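Local atomic coordinates of acetyltransferase, GNAT family (Streptococcus pneumoniae, PDB entry 2I79), a protein that probably transfers an acetyl group from acetyl coenzyme A, which is bound in this structure, to an amine of an acceptor substrate. Residues P12-E17 / T61-L66; V74-D79 / G119-L124. All coordinates share one frame; numbering follows the deposited sequence.

Contact 1: residues P12-E17 / T61-L66; sequences PKDAAE and TLLAFL
In Asp14 and Leu63 the first torsion sets CG anti to the carbonyl carbon (chi1 -53° and -56°). The two side chains run past each other in opposite directions. The methyl CD1 of Leu63 lies against the carboxylate, 3.4 Å from Asp14 OD2 and 3.8 Å from Asp14 CB. Asp14 also reaches the far end of Phe65, with OD1 4.0 Å from Phe65 CZ. Its carboxylate plane is turned 61° from the ring. Glu17 comes to the next ring carbon on an extended chain, with OE1 3.9 Å from Phe65 CE1. That oxygen lies at the ring edge, in its plane, where the C-H groups are slightly positive. No hydrogen bond joins the two segments. The buried carboxylate of Asp14 is held elsewhere: OD2 accepts a hydrogen bond from the backbone N of Glu11 and forms a salt bridge with Arg8. These partners probably hold the carboxylate in place beside the methyl. The contact packs the 3-10 turn 12-14 and the first turn of helix 15-26 against Leu63 and Phe65 of strand 60-66. Neighbouring strands flank these two: Ile73 and Ile70 of strand 69-77 touch Leu63 and Phe65 respectively, and Arg8 of strand 5-9 touches Phe65.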
loop_
_atom_site.group_PDB
_atom_site.type_symbol
_atom_site.label_atom_id
_atom_site.label_comp_id
_atom_site.label_asym_id
_atom_site.label_seq_id
_atom_site.Cartn_x
_atom_site.Cartn_y
_atom_site.Cartn_z
ATOM N N PRO A 12 6.423 -2.332 -23.499
ATOM C CA PRO A 12 6.041 -3.762 -23.468
ATOM C C PRO A 12 7.122 -4.706 -24.025
ATOM O O PRO A 12 7.282 -5.808 -23.518
ATOM C CB PRO A 12 4.739 -3.803 -24.313
ATOM C CG PRO A 12 4.689 -2.417 -25.003
ATOM C CD PRO A 12 5.342 -1.490 -24.038
ATOM N N LYS A 13 7.879 -4.260 -25.021
ATOM C CA LYS A 13 9.003 -5.042 -25.556
ATOM C C LYS A 13 10.115 -5.405 -24.535
ATOM O O LYS A 13 10.860 -6.382 -24.749
ATOM C CB LYS A 13 9.633 -4.333 -26.772
ATOM C CG LYS A 13 10.287 -2.972 -26.442
ATOM C CD LYS A 13 11.408 -2.595 -27.423
ATOM C CE LYS A 13 11.974 -1.198 -27.123
ATOM N NZ LYS A 13 13.209 -0.888 -27.935
ATOM N N ASP A 14 10.234 -4.621 -23.455
ATOM C CA ASP A 14 11.195 -4.881 -22.396
ATOM C C ASP A 14 10.771 -5.981 -21.388
ATOM O O ASP A 14 11.552 -6.333 -20.506
ATOM C CB ASP A 14 11.470 -3.590 -21.598
ATOM C CG ASP A 14 11.880 -2.417 -22.492
ATOM O OD1 ASP A 14 12.646 -2.623 -23.434
ATOM O OD2 ASP A 14 11.442 -1.276 -22.242
ATOM N N ALA A 15 9.550 -6.492 -21.488
ATOM C CA ALA A 15 8.977 -7.370 -20.451
ATOM C C ALA A 15 9.894 -8.515 -19.958
ATOM O O ALA A 15 10.043 -8.736 -18.753
ATOM C CB ALA A 15 7.654 -7.945 -20.964
ATOM N N ALA A 16 10.492 -9.236 -20.897
ATOM C CA ALA A 16 11.283 -10.429 -20.600
ATOM C C ALA A 16 12.558 -10.049 -19.882
ATOM O O ALA A 16 12.938 -10.693 -18.896
ATOM C CB ALA A 16 11.600 -11.220 -21.936
ATOM N N GLU A 17 13.224 -9.008 -20.385
ATOM C CA GLU A 17 14.475 -8.521 -19.764
ATOM C C GLU A 17 14.200 -7.942 -18.391
ATOM O O GLU A 17 14.997 -8.117 -17.479
ATOM C CB GLU A 17 15.161 -7.460 -20.613
ATOM C CG GLU A 17 15.757 -7.927 -21.926
ATOM C CD GLU A 17 16.007 -6.741 -22.877
ATOM O OE1 GLU A 17 16.985 -5.995 -22.637
ATOM O OE2 GLU A 17 15.211 -6.545 -23.827
ATOM N N THR A 61 7.239 3.541 -15.098
ATOM C CA THR A 61 8.398 2.695 -14.905
ATOM C C THR A 61 9.508 3.161 -15.846
ATOM O O THR A 61 9.323 3.186 -17.055
ATOM C CB THR A 61 8.109 1.220 -15.188
ATOM O OG1 THR A 61 7.089 0.775 -14.318
ATOM C CG2 THR A 61 9.369 0.332 -14.987
ATOM N N LEU A 62 10.640 3.553 -15.260
ATOM C CA LEU A 62 11.837 3.980 -15.982
ATOM C C LEU A 62 12.944 2.952 -15.830
ATOM O O LEU A 62 13.188 2.439 -14.734
ATOM C CB LEU A 62 12.355 5.310 -15.444
ATOM C CG LEU A 62 11.527 6.594 -15.671
ATOM C CD1 LEU A 62 12.196 7.777 -14.964
ATOM C CD2 LEU A 62 11.330 6.915 -17.139
ATOM N N LEU A 63 13.631 2.682 -16.936
ATOM C CA LEU A 63 14.705 1.715 -16.980
ATOM C C LEU A 63 16.058 2.386 -17.290
ATOM O O LEU A 63 16.119 3.342 -18.073
ATOM C CB LEU A 63 14.401 0.687 -18.070
ATOM C CG LEU A 63 13.077 -0.094 -18.022
ATOM C CD1 LEU A 63 12.980 -1.058 -19.191
ATOM C CD2 LEU A 63 12.915 -0.835 -16.707
ATOM N N ALA A 64 17.127 1.874 -16.687
ATOM C CA ALA A 64 18.494 2.238 -17.054
ATOM C C ALA A 64 19.146 1.024 -17.688
ATOM O O ALA A 64 19.207 -0.024 -17.072
ATOM C CB ALA A 64 19.280 2.688 -15.827
ATOM N N PHE A 65 19.608 1.173 -18.935
ATOM C CA PHE A 65 20.427 0.184 -19.603
ATOM C C PHE A 65 21.889 0.629 -19.524
ATOM O O PHE A 65 22.239 1.747 -19.909
ATOM C CB PHE A 65 20.020 0.020 -21.076
ATOM C CG PHE A 65 18.595 -0.442 -21.270
ATOM C CD1 PHE A 65 18.316 -1.775 -21.507
ATOM C CD2 PHE A 65 17.539 0.469 -21.201
ATOM C CE1 PHE A 65 16.998 -2.194 -21.701
ATOM C CE2 PHE A 65 16.235 0.075 -21.370
ATOM C CZ PHE A 65 15.949 -1.257 -21.619
ATOM N N LEU A 66 22.726 -0.258 -18.999
ATOM C CA LEU A 66 24.169 -0.100 -19.016
ATOM C C LEU A 66 24.718 -1.146 -19.961
ATOM O O LEU A 66 24.464 -2.354 -19.786
ATOM C CB LEU A 66 24.727 -0.319 -17.627
ATOM C CG LEU A 66 25.797 0.583 -17.067
ATOM C CD1 LEU A 66 25.718 2.078 -17.517
ATOM C CD2 LEU A 66 25.648 0.424 -15.542
#

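Contact 2: residues V74-D79 / G119-L124; sequences VNITAD and GILRRL
Ile76 meets Leu121 and Leu124 through apolar contacts, using a separate methyl group for each. Its CG2 faces Leu121 tip to tip, 4.0 Å from Leu121 CD1. Its CD1 lies 4.1 Å from Leu124 CD2, and these two side chains cross at about a right angle. The torsions of Ile76 explain the division. CG1 is anti to the carbonyl carbon (chi1 -58°), which places CG2 anti to the backbone N, and the extended chi2 of 172° carries CD1 out to Leu124. All three side chains are buried. The backbones stay well apart: the CA atoms of Ile76 and Leu124 are 8.4 Å from each other, so side chains alone bridge the distance. Leu90 of strand 87-94 also touches Ile76, while Trp114 and Ala115 of helix 103-117 cover Leu121.

No hydrogen bond runs between the segments; their polar groups bond elsewhere. The carbonyl O of Ile76 accepts a bond from Gln53 NE2. Segment 119-124 also belongs to the dimer interface, where Arg123 NE donates to the backbone O of Glu151 of the second subunit.

Strand 87-94 lies between strands 69-77 and 123-129 in the sheet. Ile76 reaches across it to Leu121, which packs on Trp114 and Ala115 near the end of helix 103-117. Strand 87-94, this helix and parallel strand 123-129 form the beta-alpha-beta unit of the GNAT fold.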
loop_
_atom_site.group_PDB
_atom_site.type_symbol
_atom_site.label_atom_id
_atom_site.label_comp_id
_atom_site.label_asym_id
_atom_site.label_seq_id
_atom_site.Cartn_x
_atom_site.Cartn_y
_atom_site.Cartn_z
ATOM N N VAL A 74 13.307 2.415 -11.732
ATOM C CA VAL A 74 12.536 3.202 -10.780
ATOM C C VAL A 74 11.062 3.065 -11.189
ATOM O O VAL A 74 10.699 3.147 -12.366
ATOM C CB VAL A 74 13.029 4.689 -10.624
ATOM C CG1 VAL A 74 13.123 5.411 -11.942
ATOM C CG2 VAL A 74 12.108 5.477 -9.639
ATOM N N ASN A 75 10.225 2.816 -10.192
ATOM C CA ASN A 75 8.822 2.566 -10.394
ATOM C C ASN A 75 8.022 3.563 -9.568
ATOM O O ASN A 75 8.273 3.734 -8.362
ATOM C CB ASN A 75 8.551 1.158 -9.925
ATOM C CG ASN A 75 7.521 0.474 -10.724
ATOM O OD1 ASN A 75 6.407 0.248 -10.247
ATOM N ND2 ASN A 75 7.858 0.146 -11.964
ATOM N N ILE A 76 7.108 4.274 -10.211
ATOM C CA ILE A 76 6.069 4.976 -9.467
ATOM C C ILE A 76 4.725 4.307 -9.709
ATOM O O ILE A 76 4.298 4.109 -10.843
ATOM C CB ILE A 76 5.961 6.445 -9.808
ATOM C CG1 ILE A 76 7.294 7.153 -9.545
ATOM C CG2 ILE A 76 4.830 7.055 -8.994
ATOM C CD1 ILE A 76 7.318 8.573 -10.051
ATOM N N THR A 77 4.095 3.956 -8.603
ATOM C CA THR A 77 2.802 3.303 -8.549
ATOM C C THR A 77 1.822 4.228 -7.833
ATOM O O THR A 77 2.227 5.055 -7.040
ATOM C CB THR A 77 2.971 1.986 -7.793
ATOM O OG1 THR A 77 3.035 0.930 -8.744
ATOM C CG2 THR A 77 1.871 1.758 -6.802
ATOM N N ALA A 78 0.533 4.090 -8.121
ATOM C CA ALA A 78 -0.471 5.000 -7.570
ATOM C C ALA A 78 -1.887 4.466 -7.729
ATOM O O ALA A 78 -2.222 3.864 -8.750
ATOM C CB ALA A 78 -0.359 6.362 -8.241
ATOM N N ASP A 79 -2.717 4.723 -6.729
ATOM C CA ASP A 79 -4.157 4.479 -6.808
ATOM C C ASP A 79 -4.857 5.538 -7.622
ATOM O O ASP A 79 -4.308 6.605 -7.837
ATOM C CB ASP A 79 -4.739 4.439 -5.400
ATOM C CG ASP A 79 -4.328 3.183 -4.656
ATOM O OD1 ASP A 79 -3.706 2.275 -5.271
ATOM O OD2 ASP A 79 -4.627 3.094 -3.457
ATOM N N GLY A 119 1.589 16.855 -13.413
ATOM C CA GLY A 119 0.443 17.687 -13.058
ATOM C C GLY A 119 -0.569 17.005 -12.152
ATOM O O GLY A 119 -1.595 17.593 -11.823
ATOM N N ILE A 120 -0.274 15.775 -11.731
ATOM C CA ILE A 120 -1.200 14.970 -10.923
ATOM C C ILE A 120 -0.539 14.614 -9.590
ATOM O O ILE A 120 -1.139 14.769 -8.529
ATOM C CB ILE A 120 -1.620 13.682 -11.661
ATOM C CG1 ILE A 120 -2.115 14.017 -13.081
ATOM C CG2 ILE A 120 -2.724 12.914 -10.871
ATOM C CD1 ILE A 120 -2.190 12.820 -14.054
ATOM N N LEU A 121 0.704 14.132 -9.642
ATOM C CA LEU A 121 1.373 13.729 -8.419
ATOM C C LEU A 121 1.789 14.984 -7.689
ATOM O O LEU A 121 2.362 15.913 -8.297
ATOM C CB LEU A 121 2.557 12.800 -8.697
ATOM C CG LEU A 121 2.202 11.455 -9.348
ATOM C CD1 LEU A 121 3.449 10.733 -9.752
ATOM C CD2 LEU A 121 1.292 10.544 -8.459
ATOM N N ARG A 122 1.428 15.026 -6.401
ATOM C CA ARG A 122 1.846 16.064 -5.468
ATOM C C ARG A 122 2.581 15.497 -4.234
ATOM O O ARG A 122 2.900 16.218 -3.294
ATOM C CB ARG A 122 0.621 16.852 -5.012
ATOM C CG ARG A 122 -0.201 17.471 -6.152
ATOM C CD ARG A 122 0.591 18.452 -7.033
ATOM N NE ARG A 122 1.170 19.543 -6.247
ATOM C CZ ARG A 122 0.468 20.553 -5.734
ATOM N NH1 ARG A 122 -0.839 20.651 -5.944
ATOM N NH2 ARG A 122 1.075 21.481 -5.009
ATOM N N ARG A 123 2.839 14.203 -4.231
ATOM C CA ARG A 123 3.558 13.546 -3.143
ATOM C C ARG A 123 4.183 12.237 -3.648
ATOM O O ARG A 123 3.547 11.485 -4.422
ATOM C CB ARG A 123 2.629 13.283 -1.942
ATOM C CG ARG A 123 3.186 12.232 -0.960
ATOM C CD ARG A 123 2.264 11.870 0.205
ATOM N NE ARG A 123 2.836 12.521 1.304
ATOM C CZ ARG A 123 3.663 12.011 2.219
ATOM N NH1 ARG A 123 3.945 10.734 2.346
ATOM N NH2 ARG A 123 4.126 12.851 3.100
ATOM N N LEU A 124 5.436 12.002 -3.246
ATOM C CA LEU A 124 6.096 10.709 -3.390
ATOM C C LEU A 124 6.445 10.147 -2.003
ATOM O O LEU A 124 6.764 10.877 -1.066
ATOM C CB LEU A 124 7.357 10.784 -4.271
ATOM C CG LEU A 124 7.199 11.330 -5.693
ATOM C CD1 LEU A 124 8.570 11.489 -6.352
ATOM C CD2 LEU A 124 6.289 10.442 -6.553
#

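How the contacts relate
The two contacts have centres 19 Å apart, and both segments of contact 1 precede both segments of contact 2 in the chain. They share one mixed sheet. Contact 1 uses strand 60-66 and contact 2 uses strand 69-77, its antiparallel neighbour. The two strands are consecutive in the chain. They meet where Leu62 N lies 2.9 Å from Val74 O, a probable backbone hydrogen bond. Contact 1 adds the start of helix 15-26 to the sheet. Contact 2 continues past strand 87-94 to the entry of strand 123-129, beside helix 103-117. The side chains of Leu63 and Ile76 are about 13 and 10 Å from the bound acetyl coenzyme A, so neither touches it.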